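Local structure of thermospermine synthase (Medicago truncatula, 6BQ5) at residues 56-61 and 72-77; 106-111 and 180-185. The protein probably makes thermospermine by transferring the aminopropyl group of decarboxylated S-adenosylmethionine to spermidine, releasing 5'-deoxy-5'-methylthioadenosine. All blocks are in the same frame, centred on the assembly; numbering follows the deposited sequence.

Interaction 1. Residues 56-61 and 72-77. With MTA (5'-deoxy-5'-methylthioadenosine), chain D.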
ATOM      1  N   TYR A  56       7.622 -22.531  18.880  1.00 45.50           N
ATOM      2  CA  TYR A  56       6.225 -22.118  18.965  1.00 45.67           C
ATOM      3  C   TYR A  56       5.891 -20.955  18.038  1.00 44.95           C
ATOM      4  O   TYR A  56       4.766 -20.912  17.575  1.00 45.24           O
ATOM      5  CB  TYR A  56       5.843 -21.781  20.405  1.00 46.45           C
ATOM      6  CG  TYR A  56       6.171 -22.890  21.395  1.00 48.25           C
ATOM      7  CD1 TYR A  56       5.302 -23.981  21.573  1.00 49.74           C
ATOM      8  CD2 TYR A  56       7.353 -22.860  22.153  1.00 49.83           C
ATOM      9  CE1 TYR A  56       5.595 -24.997  22.488  1.00 50.64           C
ATOM     10  CE2 TYR A  56       7.669 -23.888  23.061  1.00 49.89           C
ATOM     11  CZ  TYR A  56       6.788 -24.954  23.224  1.00 51.27           C
ATOM     12  OH  TYR A  56       7.072 -25.974  24.127  1.00 52.24           O
ATOM     13  N   GLN A  57       6.840 -20.027  17.780  1.00 42.67           N
ATOM     14  CA  GLN A  57       6.541 -18.834  17.000  1.00 41.40           C
ATOM     15  C   GLN A  57       7.769 -18.012  16.569  1.00 40.60           C
ATOM     16  O   GLN A  57       8.865 -18.102  17.140  1.00 42.15           O
ATOM     17  CB  GLN A  57       5.512 -17.930  17.760  1.00 40.25           C
ATOM     18  CG  GLN A  57       6.014 -17.382  19.093  1.00 39.42           C
ATOM     19  CD  GLN A  57       4.990 -17.488  20.231  1.00 38.79           C
ATOM     20  OE1 GLN A  57       3.799 -17.167  20.056  1.00 38.14           O
ATOM     21  NE2 GLN A  57       5.460 -17.935  21.411  1.00 37.28           N
ATOM     22  N   ASP A  58       7.566 -17.246  15.510  1.00 40.04           N
ATOM     23  CA  ASP A  58       8.491 -16.202  15.108  1.00 40.14           C
ATOM     24  C   ASP A  58       8.206 -14.964  15.932  1.00 38.17           C
ATOM     25  O   ASP A  58       7.037 -14.707  16.331  1.00 36.16           O
ATOM     26  CB  ASP A  58       8.307 -15.876  13.614  1.00 41.58           C
ATOM     27  CG  ASP A  58       8.868 -16.924  12.706  1.00 44.56           C
ATOM     28  OD1 ASP A  58       9.944 -17.481  13.001  1.00 46.33           O
ATOM     29  OD2 ASP A  58       8.271 -17.160  11.623  1.00 48.59           O
ATOM     30  N   ILE A  59       9.260 -14.196  16.159  1.00 37.78           N
ATOM     31  CA  ILE A  59       9.248 -13.031  17.052  1.00 38.22           C
ATOM     32  C   ILE A  59       9.868 -11.828  16.371  1.00 38.33           C
ATOM     33  O   ILE A  59      10.930 -11.953  15.783  1.00 39.30           O
ATOM     34  CB  ILE A  59      10.101 -13.279  18.310  1.00 38.84           C
ATOM     35  CG1 ILE A  59       9.593 -14.523  19.064  1.00 38.92           C
ATOM     36  CG2 ILE A  59      10.035 -12.062  19.260  1.00 38.83           C
ATOM     37  CD1 ILE A  59      10.539 -15.005  20.157  1.00 38.49           C
ATOM     38  N   ALA A  60       9.227 -10.664  16.476  1.00 37.29           N
ATOM     39  CA  ALA A  60       9.809  -9.444  15.964  1.00 37.17           C
ATOM     40  C   ALA A  60       9.426  -8.251  16.797  1.00 37.03           C
ATOM     41  O   ALA A  60       8.298  -8.218  17.384  1.00 35.94           O
ATOM     42  CB  ALA A  60       9.391  -9.254  14.514  1.00 37.98           C
ATOM     43  N   LEU A  61      10.335  -7.280  16.861  1.00 36.35           N
ATOM     44  CA  LEU A  61      10.084  -6.003  17.503  1.00 37.03           C
ATOM     45  C   LEU A  61      10.283  -4.908  16.471  1.00 37.87           C
ATOM     46  O   LEU A  61      11.394  -4.716  15.982  1.00 40.18           O
ATOM     47  CB  LEU A  61      11.024  -5.770  18.673  1.00 38.56           C
ATOM     48  CG  LEU A  61      10.770  -4.565  19.565  1.00 39.23           C
ATOM     49  CD1 LEU A  61       9.454  -4.701  20.311  1.00 39.12           C
ATOM     50  CD2 LEU A  61      11.926  -4.354  20.546  1.00 41.01           C
ATOM     51  N   VAL A  72       5.574  -8.294  17.687  1.00 31.98           N
ATOM     52  CA  VAL A  72       4.826  -9.094  16.724  1.00 32.48           C
ATOM     53  C   VAL A  72       5.234 -10.569  16.860  1.00 33.18           C
ATOM     54  O   VAL A  72       6.405 -10.880  16.778  1.00 33.75           O
ATOM     55  CB  VAL A  72       5.097  -8.592  15.302  1.00 32.48           C
ATOM     56  CG1 VAL A  72       4.396  -9.433  14.199  1.00 33.14           C
ATOM     57  CG2 VAL A  72       4.646  -7.158  15.209  1.00 32.85           C
ATOM     58  N   LEU A  73       4.233 -11.454  16.990  1.00 33.56           N
ATOM     59  CA  LEU A  73       4.411 -12.901  17.109  1.00 34.17           C
ATOM     60  C   LEU A  73       3.647 -13.588  15.965  1.00 34.89           C
ATOM     61  O   LEU A  73       2.462 -13.330  15.731  1.00 33.60           O
ATOM     62  CB  LEU A  73       3.919 -13.396  18.482  1.00 34.60           C
ATOM     63  CG  LEU A  73       4.579 -12.787  19.734  1.00 35.21           C
ATOM     64  CD1 LEU A  73       3.976 -13.390  20.986  1.00 35.85           C
ATOM     65  CD2 LEU A  73       6.067 -12.994  19.758  1.00 35.66           C
ATOM     66  N   ASP A  74       4.344 -14.437  15.228  1.00 36.01           N
ATOM     67  CA  ASP A  74       3.824 -15.003  14.005  1.00 37.65           C
ATOM     68  C   ASP A  74       3.139 -13.992  13.111  1.00 37.35           C
ATOM     69  O   ASP A  74       2.116 -14.278  12.545  1.00 38.40           O
ATOM     70  CB  ASP A  74       2.921 -16.209  14.307  1.00 39.30           C
ATOM     71  CG  ASP A  74       3.723 -17.498  14.578  1.00 40.84           C
ATOM     72  OD1 ASP A  74       4.893 -17.609  14.126  1.00 41.14           O
ATOM     73  OD2 ASP A  74       3.176 -18.388  15.241  1.00 43.55           O
ATOM     74  N   GLY A  75       3.715 -12.809  12.964  1.00 36.43           N
ATOM     75  CA  GLY A  75       3.143 -11.794  12.067  1.00 36.37           C
ATOM     76  C   GLY A  75       1.844 -11.159  12.536  1.00 36.05           C
ATOM     77  O   GLY A  75       1.091 -10.566  11.710  1.00 35.98           O
ATOM     78  N   LYS A  76       1.582 -11.262  13.843  1.00 34.93           N
ATOM     79  CA  LYS A  76       0.381 -10.710  14.466  1.00 34.98           C
ATOM     80  C   LYS A  76       0.795  -9.785  15.565  1.00 33.57           C
ATOM     81  O   LYS A  76       1.569 -10.169  16.436  1.00 32.62           O
ATOM     82  CB  LYS A  76      -0.498 -11.811  15.037  1.00 36.96           C
ATOM     83  CG  LYS A  76      -0.879 -12.853  13.995  1.00 39.60           C
ATOM     84  CD  LYS A  76      -2.017 -13.746  14.442  1.00 42.53           C
ATOM     85  CE  LYS A  76      -3.383 -13.266  13.936  1.00 45.74           C
ATOM     86  NZ  LYS A  76      -4.634 -13.755  14.678  1.00 46.89           N
ATOM     87  N   LEU A  77       0.311  -8.553  15.514  1.00 32.87           N
ATOM     88  CA  LEU A  77       0.622  -7.558  16.536  1.00 32.34           C
ATOM     89  C   LEU A  77       0.123  -8.054  17.889  1.00 32.23           C
ATOM     90  O   LEU A  77      -1.031  -8.459  17.998  1.00 31.16           O
ATOM     91  CB  LEU A  77      -0.077  -6.245  16.213  1.00 32.54           C
ATOM     92  CG  LEU A  77       0.040  -5.138  17.234  1.00 33.02           C
ATOM     93  CD1 LEU A  77       1.459  -4.587  17.206  1.00 33.36           C
ATOM     94  CD2 LEU A  77      -0.981  -4.063  16.894  1.00 33.67           C
TER
HETATM   95  CS  MTA D 402       0.468 -14.612  21.800  1.00 45.15           C
HETATM   96  S5' MTA D 402       0.145 -15.962  22.862  1.00 49.67           S
HETATM   97  C5' MTA D 402       0.493 -15.162  24.390  1.00 40.02           C
HETATM   98  C4' MTA D 402       1.545 -15.949  25.164  1.00 35.78           C
HETATM   99  O4' MTA D 402       1.052 -17.236  25.494  1.00 35.16           O
HETATM  100  C2' MTA D 402       2.978 -17.675  24.259  1.00 34.71           C
HETATM  101  O2' MTA D 402       4.354 -18.041  24.352  1.00 37.10           O
HETATM  102  C3' MTA D 402       2.833 -16.176  24.368  1.00 33.82           C
HETATM  103  O3' MTA D 402       3.899 -15.528  25.049  1.00 34.30           O
HETATM  104  C1' MTA D 402       2.161 -18.148  25.439  1.00 34.08           C
HETATM  105  N9  MTA D 402       1.517 -19.467  25.393  1.00 33.58           N
HETATM  106  C8  MTA D 402       0.900 -20.066  24.368  1.00 32.77           C
HETATM  107  N7  MTA D 402       0.371 -21.254  24.764  1.00 34.39           N
HETATM  108  C5  MTA D 402       0.655 -21.388  26.072  1.00 32.86           C
HETATM  109  C6  MTA D 402       0.420 -22.414  27.086  1.00 32.40           C
HETATM  110  N6  MTA D 402      -0.271 -23.533  26.779  1.00 36.36           N
HETATM  111  N1  MTA D 402       0.872 -22.163  28.329  1.00 33.23           N
HETATM  112  C2  MTA D 402       1.562 -21.039  28.638  1.00 31.41           C
HETATM  113  N3  MTA D 402       1.828 -20.063  27.752  1.00 34.22           N
HETATM  114  C4  MTA D 402       1.412 -20.219  26.477  1.00 31.18           C
HETATM  115  O   HOH W   1       2.073 -16.731  18.103  1.00 36.65           O

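Interaction 2. Residues 106-111 and 180-185. With MTA (5'-deoxy-5'-methylthioadenosine), chain D.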
ATOM      1  N   PHE A 106      -0.960 -16.127  39.560  1.00 37.13           N
ATOM      2  CA  PHE A 106      -0.370 -16.997  38.532  1.00 37.19           C
ATOM      3  C   PHE A 106      -0.836 -16.461  37.155  1.00 35.45           C
ATOM      4  O   PHE A 106      -2.029 -16.343  36.941  1.00 33.18           O
ATOM      5  CB  PHE A 106      -0.909 -18.421  38.736  1.00 38.22           C
ATOM      6  CG  PHE A 106      -0.326 -19.465  37.794  1.00 38.54           C
ATOM      7  CD1 PHE A 106      -0.872 -19.702  36.538  1.00 38.59           C
ATOM      8  CD2 PHE A 106       0.777 -20.216  38.172  1.00 39.76           C
ATOM      9  CE1 PHE A 106      -0.316 -20.662  35.688  1.00 39.32           C
ATOM     10  CE2 PHE A 106       1.310 -21.200  37.334  1.00 40.32           C
ATOM     11  CZ  PHE A 106       0.769 -21.433  36.117  1.00 39.67           C
ATOM     12  N   ILE A 107       0.113 -16.157  36.252  1.00 35.31           N
ATOM     13  CA  ILE A 107      -0.174 -15.665  34.916  1.00 34.65           C
ATOM     14  C   ILE A 107      -0.013 -16.864  33.964  1.00 35.29           C
ATOM     15  O   ILE A 107       1.046 -17.454  33.888  1.00 35.38           O
ATOM     16  CB  ILE A 107       0.791 -14.526  34.443  1.00 34.60           C
ATOM     17  CG1 ILE A 107       0.897 -13.363  35.437  1.00 35.06           C
ATOM     18  CG2 ILE A 107       0.348 -13.976  33.060  1.00 34.21           C
ATOM     19  CD1 ILE A 107       2.104 -12.475  35.215  1.00 35.79           C
ATOM     20  N   MET A 108      -1.079 -17.206  33.244  1.00 36.37           N
ATOM     21  CA  MET A 108      -0.981 -18.112  32.086  1.00 37.34           C
ATOM     22  C   MET A 108      -0.558 -17.295  30.844  1.00 37.42           C
ATOM     23  O   MET A 108      -1.359 -16.493  30.260  1.00 36.17           O
ATOM     24  CB  MET A 108      -2.291 -18.876  31.809  1.00 37.62           C
ATOM     25  CG  MET A 108      -2.977 -19.435  33.061  1.00 38.42           C
ATOM     26  SD  MET A 108      -4.368 -20.524  32.704  1.00 39.60           S
ATOM     27  CE  MET A 108      -5.462 -19.385  31.851  1.00 38.95           C
ATOM     28  N   GLY A 109       0.685 -17.532  30.439  1.00 37.85           N
ATOM     29  CA  GLY A 109       1.349 -16.782  29.381  1.00 39.05           C
ATOM     30  C   GLY A 109       2.102 -15.618  29.994  1.00 39.23           C
ATOM     31  O   GLY A 109       2.780 -15.770  31.012  1.00 40.37           O
ATOM     32  N   GLY A 110       1.934 -14.437  29.413  1.00 39.05           N
ATOM     33  CA  GLY A 110       2.598 -13.250  29.955  1.00 39.91           C
ATOM     34  C   GLY A 110       4.087 -13.142  29.751  1.00 40.91           C
ATOM     35  O   GLY A 110       4.754 -12.294  30.397  1.00 42.54           O
ATOM     36  N   GLY A 111       4.646 -13.931  28.811  1.00 39.98           N
ATOM     37  CA  GLY A 111       6.051 -13.754  28.476  1.00 41.02           C
ATOM     38  C   GLY A 111       6.477 -12.344  28.106  1.00 40.14           C
ATOM     39  O   GLY A 111       7.626 -12.008  28.272  1.00 42.22           O
ATOM     40  N   GLY A 180      -5.430 -15.245  32.735  1.00 40.88           N
ATOM     41  CA  GLY A 180      -5.272 -15.771  31.377  1.00 40.76           C
ATOM     42  C   GLY A 180      -4.814 -14.703  30.409  1.00 39.94           C
ATOM     43  O   GLY A 180      -5.595 -13.795  30.065  1.00 39.08           O
ATOM     44  N   ASP A 181      -3.569 -14.815  29.944  1.00 40.41           N
ATOM     45  CA  ASP A 181      -2.960 -13.855  29.007  1.00 40.45           C
ATOM     46  C   ASP A 181      -2.488 -14.617  27.774  1.00 41.70           C
ATOM     47  O   ASP A 181      -1.388 -14.373  27.246  1.00 42.87           O
ATOM     48  CB  ASP A 181      -1.830 -13.128  29.714  1.00 41.25           C
ATOM     49  CG  ASP A 181      -1.308 -11.871  29.000  1.00 41.55           C
ATOM     50  OD1 ASP A 181      -1.942 -11.377  28.024  1.00 43.12           O
ATOM     51  OD2 ASP A 181      -0.259 -11.351  29.475  1.00 44.53           O
ATOM     52  N   LEU A 182      -3.355 -15.500  27.286  1.00 41.03           N
ATOM     53  CA  LEU A 182      -3.046 -16.363  26.149  1.00 42.14           C
ATOM     54  C   LEU A 182      -3.614 -15.837  24.839  1.00 42.26           C
ATOM     55  O   LEU A 182      -4.320 -14.801  24.800  1.00 41.37           O
ATOM     56  CB  LEU A 182      -3.594 -17.764  26.422  1.00 43.13           C
ATOM     57  CG  LEU A 182      -3.045 -18.486  27.642  1.00 44.17           C
ATOM     58  CD1 LEU A 182      -3.975 -19.590  28.155  1.00 44.98           C
ATOM     59  CD2 LEU A 182      -1.666 -19.041  27.413  1.00 44.98           C
ATOM     60  N   ALA A 183      -3.309 -16.556  23.745  1.00 42.63           N
ATOM     61  CA  ALA A 183      -3.974 -16.404  22.493  1.00 43.28           C
ATOM     62  C   ALA A 183      -5.436 -16.857  22.583  1.00 43.16           C
ATOM     63  O   ALA A 183      -5.841 -17.570  23.474  1.00 42.21           O
ATOM     64  CB  ALA A 183      -3.247 -17.156  21.348  1.00 44.38           C
ATOM     65  N   ASP A 184      -6.199 -16.371  21.647  1.00 43.82           N
ATOM     66  CA  ASP A 184      -7.603 -16.779  21.442  1.00 45.42           C
ATOM     67  C   ASP A 184      -7.774 -18.301  21.256  1.00 47.75           C
ATOM     68  O   ASP A 184      -6.950 -18.910  20.604  1.00 47.69           O
ATOM     69  CB  ASP A 184      -8.174 -16.094  20.216  1.00 45.14           C
ATOM     70  CG  ASP A 184      -8.562 -14.648  20.448  1.00 43.78           C
ATOM     71  OD1 ASP A 184      -8.427 -14.161  21.578  1.00 41.95           O
ATOM     72  OD2 ASP A 184      -9.029 -14.008  19.484  1.00 44.23           O
ATOM     73  N   PRO A 185      -8.856 -18.892  21.823  1.00 49.84           N
ATOM     74  CA  PRO A 185      -9.101 -20.317  21.596  1.00 52.30           C
ATOM     75  C   PRO A 185      -9.511 -20.558  20.163  1.00 55.08           C
ATOM     76  O   PRO A 185     -10.632 -20.281  19.792  1.00 54.57           O
ATOM     77  CB  PRO A 185     -10.246 -20.650  22.560  1.00 51.43           C
ATOM     78  CG  PRO A 185     -10.957 -19.344  22.733  1.00 50.39           C
ATOM     79  CD  PRO A 185      -9.892 -18.294  22.688  1.00 48.92           C
TER
HETATM   80  CS  MTA D 402       0.468 -14.612  21.800  1.00 45.15           C
HETATM   81  S5' MTA D 402       0.145 -15.962  22.862  1.00 49.67           S
HETATM   82  C5' MTA D 402       0.493 -15.162  24.390  1.00 40.02           C
HETATM   83  C4' MTA D 402       1.545 -15.949  25.164  1.00 35.78           C
HETATM   84  O4' MTA D 402       1.052 -17.236  25.494  1.00 35.16           O
HETATM   85  C2' MTA D 402       2.978 -17.675  24.259  1.00 34.71           C
HETATM   86  O2' MTA D 402       4.354 -18.041  24.352  1.00 37.10           O
HETATM   87  C3' MTA D 402       2.833 -16.176  24.368  1.00 33.82           C
HETATM   88  O3' MTA D 402       3.899 -15.528  25.049  1.00 34.30           O
HETATM   89  C1' MTA D 402       2.161 -18.148  25.439  1.00 34.08           C
HETATM   90  N9  MTA D 402       1.517 -19.467  25.393  1.00 33.58           N
HETATM   91  C8  MTA D 402       0.900 -20.066  24.368  1.00 32.77           C
HETATM   92  N7  MTA D 402       0.371 -21.254  24.764  1.00 34.39           N
HETATM   93  C5  MTA D 402       0.655 -21.388  26.072  1.00 32.86           C
HETATM   94  C6  MTA D 402       0.420 -22.414  27.086  1.00 32.40           C
HETATM   95  N6  MTA D 402      -0.271 -23.533  26.779  1.00 36.36           N
HETATM   96  N1  MTA D 402       0.872 -22.163  28.329  1.00 33.23           N
HETATM   97  C2  MTA D 402       1.562 -21.039  28.638  1.00 31.41           C
HETATM   98  N3  MTA D 402       1.828 -20.063  27.752  1.00 34.22           N
HETATM   99  C4  MTA D 402       1.412 -20.219  26.477  1.00 31.18           C
HETATM  100  O   HOH W   2       0.947 -12.877  26.966  1.00 41.60           O

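Interaction 1. Residues 56-61 and 72-77
Asp74 meets Asp58 with both its backbone and its carboxylate. Its N-H donates to Asp58 O (Asp74 N to Asp58 O, 2.9 Å), while its OD1 accepts from Asp58 N at 3.0 Å in an almost straight bond, 171° at the hydrogen. The Asp58 N-H comes down on Asp74 OD1 from above, 49° out of the carboxylate plane. With CG held beside Asp74's own N (chi1 -80°), the carboxylate lies close enough for the one residue to engage both backbone polar atoms of Asp58. The two carboxylates are also near neighbours, so some mutual repulsion is likely. Further along, Ala60 and Val72 form a hydrogen-bonded antiparallel pair, with Ala60 N to Val72 O at 2.8 Å and the return bond, Val72 N to Ala60 O, at 2.7 Å. Between these rungs Ile59 and Leu73 face each other as a non-hydrogen-bonded pair; their side chains run alongside each other in the same direction, and Ile59 CG1 rests on Leu73 CD2 at 3.9 Å. The other branch of Leu73 is turned to the ligand, CD1 lying 3.8 Å from the methyl carbon CS of MTA. Gln57 passes aslant over this leucine and splits its amide between two tasks. NE2 donates to the ribose hydroxyl O2' of MTA at 3.1 Å and also bonds to Asp134; OE1 accepts a hydrogen bond from a water 2.6 Å away, which also donates, weakly, to Asp74 OD2. Together these bonds would restrain rotation of the amide. The paired strands 58-64 and 70-73 form a beta hairpin, continued into strand 76-80 by a type I' turn with Asp74 and Gly75 at its centre. In this N-terminal antiparallel sheet of the spermidine synthase family, the hairpin lends one wall to the nucleoside pocket.

Interaction 2. Residues 106-111 and 180-185
Met108 and Gly180 pair side by side on neighbouring parallel strands of the Rossmann-like sheet, where strands 104-107 and 175-181 end at the nucleoside pocket. Packing is close on the methionine side. The Met108 side chain bends at its last torsion (chi3 -62°), bringing CE over Gly180 CA at 3.6 Å; a side chain at Gly180 would point into this methyl. CE also touches Leu182 CD1 at 4.0 Å, the two side chains meeting aslant. Between the segments the backbone bond is Asp181 N to Met108 O, 2.8 Å, in the carbonyl plane; Phe106 and Met108 carry the pairing on to Val177 and Val179. Leu182 spreads its branches between protein and ligand: CD2 sits directly over the adenine face of MTA, 3.4 Å from C4. Cutting Leu182 back to an alanine is likely to open a gap between Met108 CE and the purine and uncover that face of adenine. Past Met108 and Gly180 the contact loosens: around Gly110 and Asp181 the chains meet through a water as well as by direct touch. The carboxylate of Asp181, predicted to be the proton acceptor, has its OD2 3.5 Å from Gly110 CA; Thr115 bonds OD2 and Tyr87 bonds OD1, which should fix its orientation. Beside it a water accepts from Gly110 N at 3.1 Å and donates to Asp181 O at 2.8 Å.

How the interactions relate
From the N terminus, the chain first closes a short loop at interaction 1: segment 56-61 meets 72-77 after ten intervening residues, as strand 58-64 turns back to pair with strand 70-73 in the antiparallel N-terminal sheet. Helix 84-98 then leads into the mixed sheet. Interaction 2 opens there at 106-111 and closes a much longer loop at 180-185, with 68 residues of helices and strands between, including the nucleoside-binding Asp132, Asp163 and Ala164. The two loops follow in series and neither nest nor cross. The centres of interactions 1 and 2 are about 15 Å apart, without touching; MTA bridges them, so the ligand joins the two sheets across the pocket.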